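Local coordinates for protein endoribonuclease MazF3 (Mycobacterium tuberculosis, PDB 5UCT) that acts as the toxin of a type II toxin-antitoxin system, an endoribonuclease that cuts mRNA and 23S rRNA mainly after the first two uridines of UUCCU, at residues R2-A7 with P14-T19; I35-R40 with L54-V59; V60-T65 with E90-A95. All coordinates share one frame; numbering follows the deposited sequence.

Overall arrangement
All three contacts reach one curled antiparallel sheet of the PemK/MazF fold, a member of the SH3 clan. Contact 1 lies in the core, its centre about 5 Å from the centre of the chain, where the hairpin of strands 3-8 and 12-17 combines backbone bonds with aliphatic packing. Contact 2, about 12 Å out, joins the end of strand 29-36 to the start of strand 58-61, where buried pairing gives way to exposed threonines and a sulfate. Contact 3 is buried but lacks strand pairing: the end of strand 58-61 meets helix 85-96 through small apolar groups. P14 and I35 couple contacts 1 and 2; contacts 1 and 3 both reach the second subunit.

Contact 1 of 3, residues R2-A7 with P14-T19; sequences RPIHIA and PVLILT
I17 meets both P3 and H5 across the hairpin. The aliphatic chain of I17 crosses the P3 ring at about a right angle, with CG1 of I17 3.8 Å from CG of P3. The same CG1 sits at the edge of the H5 imidazole, near its plane and beside ND1. H5 CG is anti to its carbonyl carbon (chi1 -64°), which carries the ring along the strand toward I17. On the H5 face, A7 CB touches both methyls of V15. On the other face of the sheet, CD1 of L16 reaches CG of R2 at 3.6 Å, and I4 CG1 comes up against the same methyl more loosely. The R2 chain, bent at chi2 and chi3, brings its guanidinium edge-on to I17 O, where NH1 makes a weak bond; NH2 is bonded to F96 O of the second subunit. Between the backbones, I17 N donates to P3 O (3.3 Å, nearly straight at 174°) and V15 N to H5 O (2.9 Å). Opposed strands, paired backbones and apolar groups on both faces make this an antiparallel beta hairpin, the opening element of the MazF-type sheet.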
# COMPACT_ATOMS: atom_id res chain seq x y z
N ARG A 2 7.07 -2.61 14.16
CA ARG A 2 6.97 -1.60 13.11
C ARG A 2 8.32 -0.92 12.88
O ARG A 2 8.48 0.26 13.20
CB ARG A 2 5.90 -0.57 13.48
CG ARG A 2 5.44 0.30 12.33
CD ARG A 2 4.63 -0.51 11.33
NE ARG A 2 3.31 -0.85 11.84
CZ ARG A 2 2.41 -1.56 11.17
NH1 ARG A 2 2.67 -2.01 9.95
NH2 ARG A 2 1.23 -1.82 11.73
N PRO A 3 9.28 -1.65 12.33
CA PRO A 3 10.65 -1.13 12.22
C PRO A 3 10.80 -0.15 11.06
O PRO A 3 9.91 0.02 10.22
CB PRO A 3 11.49 -2.39 12.00
CG PRO A 3 10.57 -3.31 11.29
CD PRO A 3 9.18 -3.03 11.82
N ILE A 4 11.97 0.48 11.03
CA ILE A 4 12.33 1.47 10.02
C ILE A 4 13.67 1.07 9.42
O ILE A 4 14.71 1.19 10.09
CB ILE A 4 12.41 2.89 10.60
CG1 ILE A 4 11.13 3.26 11.34
CG2 ILE A 4 12.71 3.90 9.50
CD1 ILE A 4 11.12 4.68 11.87
N HIS A 5 13.66 0.60 8.18
CA HIS A 5 14.87 0.21 7.47
C HIS A 5 15.24 1.25 6.42
O HIS A 5 14.45 2.14 6.09
CB HIS A 5 14.70 -1.16 6.80
CG HIS A 5 14.50 -2.29 7.76
ND1 HIS A 5 13.25 -2.63 8.25
CD2 HIS A 5 15.37 -3.15 8.32
CE1 HIS A 5 13.38 -3.66 9.07
NE2 HIS A 5 14.65 -4.00 9.13
N ILE A 6 16.45 1.12 5.91
CA ILE A 6 16.85 1.78 4.67
C ILE A 6 16.52 0.84 3.52
O ILE A 6 16.77 -0.37 3.61
CB ILE A 6 18.35 2.14 4.68
CG1 ILE A 6 18.66 3.10 5.83
CG2 ILE A 6 18.78 2.75 3.36
CD1 ILE A 6 20.12 3.49 5.93
N ALA A 7 15.95 1.37 2.45
CA ALA A 7 15.55 0.55 1.32
C ALA A 7 15.99 1.20 0.02
O ALA A 7 16.14 2.42 -0.07
CB ALA A 7 14.03 0.32 1.30
N PRO A 14 14.81 6.11 3.70
CA PRO A 14 14.25 5.41 4.86
C PRO A 14 12.79 5.06 4.61
O PRO A 14 12.03 5.83 4.01
CB PRO A 14 14.39 6.44 5.99
CG PRO A 14 15.30 7.52 5.46
CD PRO A 14 15.08 7.52 3.98
N VAL A 15 12.38 3.88 5.09
CA VAL A 15 11.05 3.36 4.82
C VAL A 15 10.44 2.81 6.10
O VAL A 15 11.14 2.40 7.03
CB VAL A 15 11.05 2.27 3.73
CG1 VAL A 15 11.51 2.85 2.40
CG2 VAL A 15 11.93 1.10 4.15
N LEU A 16 9.11 2.81 6.15
CA LEU A 16 8.34 2.20 7.23
C LEU A 16 7.82 0.85 6.75
O LEU A 16 7.11 0.79 5.75
CB LEU A 16 7.17 3.09 7.65
CG LEU A 16 6.30 2.61 8.82
CD1 LEU A 16 7.07 2.61 10.13
CD2 LEU A 16 5.04 3.45 8.94
N ILE A 17 8.18 -0.21 7.46
CA ILE A 17 7.73 -1.55 7.09
C ILE A 17 6.23 -1.65 7.35
O ILE A 17 5.80 -1.75 8.50
CB ILE A 17 8.50 -2.64 7.85
CG1 ILE A 17 10.00 -2.49 7.62
CG2 ILE A 17 8.01 -4.01 7.43
CD1 ILE A 17 10.44 -2.62 6.17
N LEU A 18 5.43 -1.62 6.28
CA LEU A 18 3.99 -1.74 6.44
C LEU A 18 3.56 -3.19 6.64
O LEU A 18 2.64 -3.46 7.42
CB LEU A 18 3.27 -1.14 5.23
CG LEU A 18 3.29 0.38 5.14
CD1 LEU A 18 2.37 0.85 4.03
CD2 LEU A 18 2.90 1.00 6.47
N THR A 19 4.21 -4.12 5.94
CA THR A 19 3.91 -5.53 6.12
C THR A 19 4.06 -5.93 7.58
O THR A 19 5.00 -5.51 8.26
CB THR A 19 4.84 -6.39 5.25
OG1 THR A 19 4.75 -5.96 3.88
CG2 THR A 19 4.45 -7.86 5.34

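Contact 2 of 3, residues I35-R40 with L54-V59; sequences ITTTVR and LNQPSV. With SO4 (sulfate ion), chain C.
T36 and V59 form an antiparallel hydrogen-bonded pair where the end of strand 29-36 meets the start of strand 58-61 in the MazF sheet of the SH3 clan, before residues 37-40 turn off into a loop. The backbone bonds run both ways: T36 N donates to V59 O at 3.2 Å, and V59 N returns a bond to T36 O at 3.3 Å. The hydroxyl of S58 adds a shorter one, OG to T36 O at 2.7 Å. OG stands steeply above the carbonyl plane, 79° out of it, on the same face from which V59 N approaches, and T36 O therefore accepts two donors from one side. With OG anti to its backbone N (chi1 -158°), S58 is turned across to the neighbouring strand.

Apolar contacts lie to either side of this pairing. V39 crosses V59 at about a right angle, both of its methyls meeting CG1 of V59, the CG1-CG1 distance being 3.9 Å. The other methyl of V59, CG2, lies beyond the oxygen end of the T36 carbonyl. CG2 of I35 packs against CB of S58, while I35 and S58 both lean on V48 of strand 45-48. At the outer end, CG2 of T37 crosses obliquely over CG of Q56, a looser, exposed contact between the two loops.

A weak bond from T38 N to T36 OG1 spans the start of the 37-40 loop, as in an ST turn. R40 N is bonded to the carboxylate of E45. A sulfate, probably from the crystallisation liquor, sits beside T36 and T38: OG1 of T38 donates to sulfate O3 at 3.0 Å.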
# COMPACT_ATOMS: atom_id res chain seq x y z
N ILE A 35 9.85 7.52 3.52
CA ILE A 35 9.98 8.65 4.43
C ILE A 35 10.78 9.73 3.70
O ILE A 35 11.96 9.54 3.40
CB ILE A 35 10.67 8.26 5.74
CG1 ILE A 35 9.89 7.18 6.47
CG2 ILE A 35 10.81 9.46 6.65
CD1 ILE A 35 10.49 6.83 7.80
N THR A 36 10.13 10.86 3.43
CA THR A 36 10.77 11.98 2.75
C THR A 36 10.73 13.22 3.63
O THR A 36 9.79 13.43 4.40
CB THR A 36 10.11 12.27 1.39
OG1 THR A 36 10.78 13.37 0.75
CG2 THR A 36 8.63 12.62 1.57
N THR A 37 11.78 14.04 3.52
CA THR A 37 11.85 15.27 4.31
C THR A 37 10.89 16.33 3.79
O THR A 37 10.56 17.26 4.53
CB THR A 37 13.28 15.82 4.32
OG1 THR A 37 13.68 16.14 2.99
CG2 THR A 37 14.24 14.79 4.90
N THR A 38 10.45 16.21 2.54
CA THR A 38 9.49 17.15 1.96
C THR A 38 8.14 16.96 2.65
O THR A 38 7.38 16.05 2.31
CB THR A 38 9.37 16.93 0.46
OG1 THR A 38 10.66 17.06 -0.15
CG2 THR A 38 8.43 17.96 -0.16
N VAL A 39 7.84 17.82 3.61
CA VAL A 39 6.56 17.81 4.30
C VAL A 39 5.57 18.62 3.48
O VAL A 39 5.78 19.81 3.24
CB VAL A 39 6.68 18.37 5.73
CG1 VAL A 39 5.40 18.15 6.50
CG2 VAL A 39 7.87 17.75 6.45
N ARG A 40 4.49 17.97 3.04
CA ARG A 40 3.50 18.62 2.20
C ARG A 40 2.22 18.99 2.94
O ARG A 40 1.36 19.67 2.36
CB ARG A 40 3.15 17.73 0.99
CG ARG A 40 4.28 17.63 -0.03
CD ARG A 40 3.87 16.80 -1.24
NE ARG A 40 4.79 17.01 -2.35
CZ ARG A 40 5.93 16.33 -2.52
NH1 ARG A 40 6.29 15.41 -1.65
NH2 ARG A 40 6.70 16.59 -3.57
N LEU A 54 16.13 9.72 12.23
CA LEU A 54 16.47 10.58 11.10
C LEU A 54 17.33 11.75 11.56
O LEU A 54 17.47 12.02 12.76
CB LEU A 54 15.20 11.09 10.41
CG LEU A 54 14.27 10.08 9.72
CD1 LEU A 54 15.08 9.04 8.96
CD2 LEU A 54 13.31 9.42 10.71
N ASN A 55 17.93 12.44 10.59
CA ASN A 55 18.66 13.66 10.89
C ASN A 55 17.66 14.80 11.07
O ASN A 55 17.32 15.16 12.20
CB ASN A 55 19.65 13.99 9.77
CG ASN A 55 20.65 12.87 9.53
OD1 ASN A 55 21.05 12.17 10.46
ND2 ASN A 55 21.05 12.69 8.28
N GLN A 56 17.19 15.37 9.97
CA GLN A 56 16.17 16.40 10.00
C GLN A 56 14.79 15.78 10.15
O GLN A 56 14.60 14.59 9.88
CB GLN A 56 16.25 17.24 8.72
CG GLN A 56 16.34 16.42 7.44
CD GLN A 56 17.56 16.79 6.62
OE1 GLN A 56 18.63 17.08 7.16
NE2 GLN A 56 17.41 16.78 5.30
N PRO A 57 13.80 16.56 10.60
CA PRO A 57 12.44 16.02 10.71
C PRO A 57 11.90 15.58 9.36
O PRO A 57 12.22 16.16 8.32
CB PRO A 57 11.64 17.20 11.28
CG PRO A 57 12.48 18.41 11.02
CD PRO A 57 13.89 17.93 11.12
N SER A 58 11.07 14.54 9.39
CA SER A 58 10.59 13.91 8.17
C SER A 58 9.17 13.41 8.40
O SER A 58 8.59 13.59 9.47
CB SER A 58 11.54 12.78 7.74
OG SER A 58 11.39 12.50 6.37
N VAL A 59 8.59 12.79 7.37
CA VAL A 59 7.21 12.31 7.43
C VAL A 59 7.10 10.99 6.68
O VAL A 59 7.81 10.75 5.70
CB VAL A 59 6.20 13.33 6.86
CG1 VAL A 59 6.07 14.54 7.78
CG2 VAL A 59 6.61 13.76 5.46
S SO4 C . 11.54 14.18 -2.81
O1 SO4 C . 12.51 13.92 -1.75
O2 SO4 C . 12.17 13.94 -4.11
O3 SO4 C . 11.09 15.57 -2.73
O4 SO4 C . 10.40 13.29 -2.66

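Contact 3 of 3, residues V60-T65 with E90-A95; sequences VSCDNT and EAIGNA
C62 lays its sulfur against the inner surface of helix 85-96, where SG touches CB of A91 at 3.8 Å and CG1 of I92 at 4.0 Å. The contact packs the residues after strand 58-61 against the helix flanking the curled sheet of the MazF fold. CB of C62 points to the helix, and SG, anti to the carbonyl carbon (chi1 -75°), rests against the A91 methyl and the I92 chain. One turn on from A91, A95 presents another methyl to segment 60-65, meeting C62 O and the D63 carboxylate. Where A95 faces this segment, its CA comes within 6.1 Å of the D63 CA.

The helix buries this side without polar bonds to segment 60-65; the D63 carboxylate is held instead through OD2 by T44. OD1 forms a long, weak ion pair with R20 of the second subunit, whose guanidinium also bonds A95 O, placing the contact beside the dimer interface. Away from the helix, the S61 hydroxyl donates to the N64 side chain: OG lies 2.8 Å from OD1 of N64, tilted 29° from the amide's carbonyl plane.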
# COMPACT_ATOMS: atom_id res chain seq x y z
N VAL A 60 6.21 10.12 7.16
CA VAL A 60 5.89 8.88 6.47
C VAL A 60 4.81 9.18 5.43
O VAL A 60 3.70 9.60 5.77
CB VAL A 60 5.41 7.80 7.46
CG1 VAL A 60 4.89 6.58 6.71
CG2 VAL A 60 6.54 7.41 8.40
N SER A 61 5.14 8.96 4.16
CA SER A 61 4.24 9.27 3.04
C SER A 61 3.42 8.02 2.73
O SER A 61 3.88 7.13 2.01
CB SER A 61 5.03 9.74 1.83
OG SER A 61 4.21 9.83 0.68
N CYS A 62 2.20 7.97 3.25
CA CYS A 62 1.33 6.81 3.06
C CYS A 62 0.63 6.80 1.71
O CYS A 62 -0.05 5.82 1.40
CB CYS A 62 0.28 6.76 4.17
SG CYS A 62 0.92 6.21 5.77
N ASP A 63 0.77 7.85 0.90
CA ASP A 63 0.22 7.83 -0.45
C ASP A 63 1.16 7.20 -1.46
O ASP A 63 0.77 7.03 -2.62
CB ASP A 63 -0.13 9.25 -0.89
CG ASP A 63 -1.54 9.64 -0.52
OD1 ASP A 63 -2.46 8.82 -0.73
OD2 ASP A 63 -1.73 10.77 -0.02
N ASN A 64 2.38 6.84 -1.06
CA ASN A 64 3.39 6.30 -1.96
C ASN A 64 3.91 4.96 -1.48
O ASN A 64 5.09 4.64 -1.63
CB ASN A 64 4.55 7.29 -2.12
CG ASN A 64 4.11 8.62 -2.69
OD1 ASN A 64 4.31 9.66 -2.08
ND2 ASN A 64 3.52 8.58 -3.88
N THR A 65 3.04 4.14 -0.89
CA THR A 65 3.47 2.83 -0.41
C THR A 65 3.87 1.94 -1.58
O THR A 65 3.29 2.01 -2.67
CB THR A 65 2.36 2.16 0.40
OG1 THR A 65 1.37 1.65 -0.50
CG2 THR A 65 1.72 3.16 1.35
N GLU A 90 -4.80 5.67 11.00
CA GLU A 90 -5.59 6.81 10.54
C GLU A 90 -5.11 7.30 9.17
O GLU A 90 -5.92 7.64 8.31
CB GLU A 90 -5.53 7.94 11.56
CG GLU A 90 -6.35 9.16 11.19
CD GLU A 90 -7.84 8.95 11.36
OE1 GLU A 90 -8.25 7.82 11.72
OE2 GLU A 90 -8.61 9.90 11.13
N ALA A 91 -3.79 7.33 8.97
CA ALA A 91 -3.25 7.82 7.70
C ALA A 91 -3.62 6.89 6.55
O ALA A 91 -4.02 7.35 5.47
CB ALA A 91 -1.73 7.97 7.80
N ILE A 92 -3.50 5.58 6.76
CA ILE A 92 -3.79 4.62 5.69
C ILE A 92 -5.28 4.60 5.38
O ILE A 92 -5.69 4.53 4.22
CB ILE A 92 -3.27 3.22 6.07
CG1 ILE A 92 -1.73 3.22 6.08
CG2 ILE A 92 -3.79 2.17 5.11
CD1 ILE A 92 -1.13 1.89 6.48
N GLY A 93 -6.12 4.67 6.42
CA GLY A 93 -7.56 4.65 6.19
C GLY A 93 -8.04 5.81 5.35
O GLY A 93 -8.89 5.64 4.46
N ASN A 94 -7.52 7.01 5.60
CA ASN A 94 -7.89 8.16 4.78
C ASN A 94 -7.23 8.08 3.41
O ASN A 94 -7.82 8.52 2.41
CB ASN A 94 -7.52 9.47 5.46
CG ASN A 94 -8.10 9.58 6.85
OD1 ASN A 94 -9.26 9.24 7.08
ND2 ASN A 94 -7.30 10.07 7.80
N ALA A 95 -6.02 7.53 3.33
CA ALA A 95 -5.32 7.44 2.06
C ALA A 95 -6.08 6.57 1.06
O ALA A 95 -6.05 6.84 -0.14
CB ALA A 95 -3.91 6.89 2.26